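Local coordinates for putative transcriptional regulator (Clostridium difficile, PDB 3QI7), which is of unknown function but has a periplasmic-binding-protein-like fold, and so may recognise a small ligand such as a sugar, at residues K125-S129 and L358-Q362. Numbering follows the deposited sequence.
Sequences KNQLS and LYNYQ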
loop_
_atom_site.group_PDB
_atom_site.type_symbol
_atom_site.label_atom_id
_atom_site.label_comp_id
_atom_site.label_asym_id
_atom_site.label_seq_id
_atom_site.Cartn_x
_atom_site.Cartn_y
_atom_site.Cartn_z
ATOM N N LYS A 125 -1.542 -16.580 0.644
ATOM C CA LYS A 125 -2.493 -15.953 1.563
ATOM C C LYS A 125 -3.199 -16.960 2.472
ATOM O O LYS A 125 -3.556 -16.660 3.607
ATOM C CB LYS A 125 -3.516 -15.150 0.790
ATOM C CG LYS A 125 -2.948 -13.840 0.231
ATOM C CD LYS A 125 -3.881 -13.222 -0.802
ATOM C CE LYS A 125 -3.202 -12.039 -1.503
ATOM N NZ LYS A 125 -4.149 -10.935 -1.662
ATOM N N ASN A 126 -3.431 -18.150 1.949
ATOM C CA ASN A 126 -4.022 -19.213 2.753
ATOM C C ASN A 126 -3.067 -19.665 3.866
ATOM O O ASN A 126 -3.475 -19.931 5.001
ATOM C CB ASN A 126 -4.417 -20.386 1.855
ATOM C CG ASN A 126 -5.553 -20.027 0.923
ATOM O OD1 ASN A 126 -6.719 -20.268 1.233
ATOM N ND2 ASN A 126 -5.229 -19.382 -0.188
ATOM N N GLN A 127 -1.784 -19.753 3.528
ATOM C CA GLN A 127 -0.756 -20.125 4.498
ATOM C C GLN A 127 -0.619 -19.044 5.563
ATOM O O GLN A 127 -0.518 -19.326 6.753
ATOM C CB GLN A 127 0.571 -20.312 3.782
ATOM C CG GLN A 127 0.591 -21.477 2.823
ATOM C CD GLN A 127 0.806 -22.747 3.560
ATOM O OE1 GLN A 127 1.873 -22.954 4.152
ATOM N NE2 GLN A 127 -0.204 -23.607 3.566
ATOM N N LEU A 128 -0.620 -17.789 5.126
ATOM C CA LEU A 128 -0.623 -16.674 6.064
ATOM C C LEU A 128 -1.794 -16.767 7.062
ATOM O O LEU A 128 -1.624 -16.551 8.268
ATOM C CB LEU A 128 -0.695 -15.352 5.300
ATOM C CG LEU A 128 0.568 -14.839 4.600
ATOM C CD1 LEU A 128 0.277 -13.528 3.845
ATOM C CD2 LEU A 128 1.721 -14.591 5.578
ATOM N N SER A 129 -2.980 -17.094 6.568
ATOM C CA SER A 129 -4.160 -17.160 7.433
ATOM C C SER A 129 -4.010 -18.257 8.488
ATOM O O SER A 129 -4.389 -18.062 9.661
ATOM C CB SER A 129 -5.427 -17.395 6.607
ATOM O OG SER A 129 -6.549 -17.651 7.444
ATOM N N LEU A 358 -11.852 -17.748 6.393
ATOM C CA LEU A 358 -10.526 -17.138 6.633
ATOM C C LEU A 358 -10.700 -15.669 6.998
ATOM O O LEU A 358 -10.284 -14.756 6.270
ATOM C CB LEU A 358 -9.591 -17.327 5.425
ATOM C CG LEU A 358 -9.451 -18.782 4.909
ATOM C CD1 LEU A 358 -8.464 -18.887 3.733
ATOM C CD2 LEU A 358 -9.059 -19.694 6.058
ATOM N N TYR A 359 -11.325 -15.458 8.151
ATOM C CA TYR A 359 -11.693 -14.117 8.588
ATOM C C TYR A 359 -10.468 -13.319 9.026
ATOM O O TYR A 359 -10.495 -12.079 9.042
ATOM C CB TYR A 359 -12.722 -14.220 9.719
ATOM C CG TYR A 359 -12.110 -14.742 10.970
ATOM C CD1 TYR A 359 -11.465 -13.880 11.851
ATOM C CD2 TYR A 359 -12.099 -16.097 11.248
ATOM C CE1 TYR A 359 -10.856 -14.339 12.984
ATOM C CE2 TYR A 359 -11.492 -16.578 12.386
ATOM C CZ TYR A 359 -10.890 -15.701 13.254
ATOM O OH TYR A 359 -10.287 -16.162 14.375
ATOM N N ASN A 360 -9.385 -14.015 9.386
ATOM C CA ASN A 360 -8.200 -13.342 9.900
ATOM C C ASN A 360 -7.257 -12.855 8.793
ATOM O O ASN A 360 -6.113 -12.457 9.075
ATOM C CB ASN A 360 -7.456 -14.180 10.947
ATOM C CG ASN A 360 -6.760 -15.354 10.358
ATOM O OD1 ASN A 360 -7.293 -15.984 9.452
ATOM N ND2 ASN A 360 -5.545 -15.643 10.830
ATOM N N TYR A 361 -7.730 -12.880 7.548
ATOM C CA TYR A 361 -7.015 -12.202 6.453
ATOM C C TYR A 361 -7.988 -11.205 5.922
ATOM O O TYR A 361 -9.057 -11.587 5.469
ATOM C CB TYR A 361 -6.519 -13.191 5.360
ATOM C CG TYR A 361 -5.694 -12.459 4.313
ATOM C CD1 TYR A 361 -6.294 -11.533 3.468
ATOM C CD2 TYR A 361 -4.315 -12.644 4.203
ATOM C CE1 TYR A 361 -5.555 -10.801 2.547
ATOM C CE2 TYR A 361 -3.571 -11.898 3.286
ATOM C CZ TYR A 361 -4.205 -11.005 2.450
ATOM O OH TYR A 361 -3.541 -10.267 1.495
ATOM N N GLN A 362 -7.652 -9.909 5.995
ATOM C CA GLN A 362 -8.584 -8.861 5.604
ATOM C C GLN A 362 -7.898 -7.972 4.598
ATOM O O GLN A 362 -6.780 -7.534 4.852
ATOM C CB GLN A 362 -8.999 -8.033 6.826
ATOM C CG GLN A 362 -9.924 -8.811 7.822
ATOM C CD GLN A 362 -11.383 -8.876 7.415
ATOM O OE1 GLN A 362 -11.861 -8.031 6.653
ATOM N NE2 GLN A 362 -12.131 -9.848 7.986
#
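Asn360 meets Ser129 with both ends of its carboxamide. Its ND2 gives a nearly straight hydrogen bond to the backbone O of Ser129, 2.9 Å long with an N-H...O angle of 168°, and the acceptor lies almost in the amide plane. Ser129 has two conformers, and in one of them its OG donates to Asn360 OD1 over 2.7 Å, landing on a lone pair in the carbonyl plane. Because chi1 of 71° sets Asn360 CG between its own backbone N and carbonyl carbon, the short side chain reaches back from the turn to the helix. Asparagine suits this place, having a donor and an acceptor side by side; the two acceptors of ND2, the backbone O atoms of Ser129 and Asp133, should hold the buried amide's rotation, with OD1 contributing in that one conformer.

The Lys125 chain crosses the Tyr361 side chain obliquely. Lys125 CG comes 3.7 Å from Tyr361 CE2, CD lies near CZ and OH, and NZ ends in a weak hydrogen bond to Tyr361 OH at 3.3 Å. Lysine thus offers an apolar stem and a polar end to match the phenol. Leu128 CD1 sits at the ring's edge, near its plane, 4.2 Å from Tyr361 CE2. Leu358 lays its methyls on polar atoms of the helix in van der Waals contact, CD2 3.5 Å from Ser129 OG and CD1 against Asn126 OD1, its side chain crossing that of Asn126 at about a right angle.

Leu358 to Tyr361 form a type I beta turn. The contact packs the short helix 125-131, which precedes strand 134-137, against this turn as it leads into the parallel strand 361-370, within the alpha/beta architecture of a periplasmic-binding-protein-like fold.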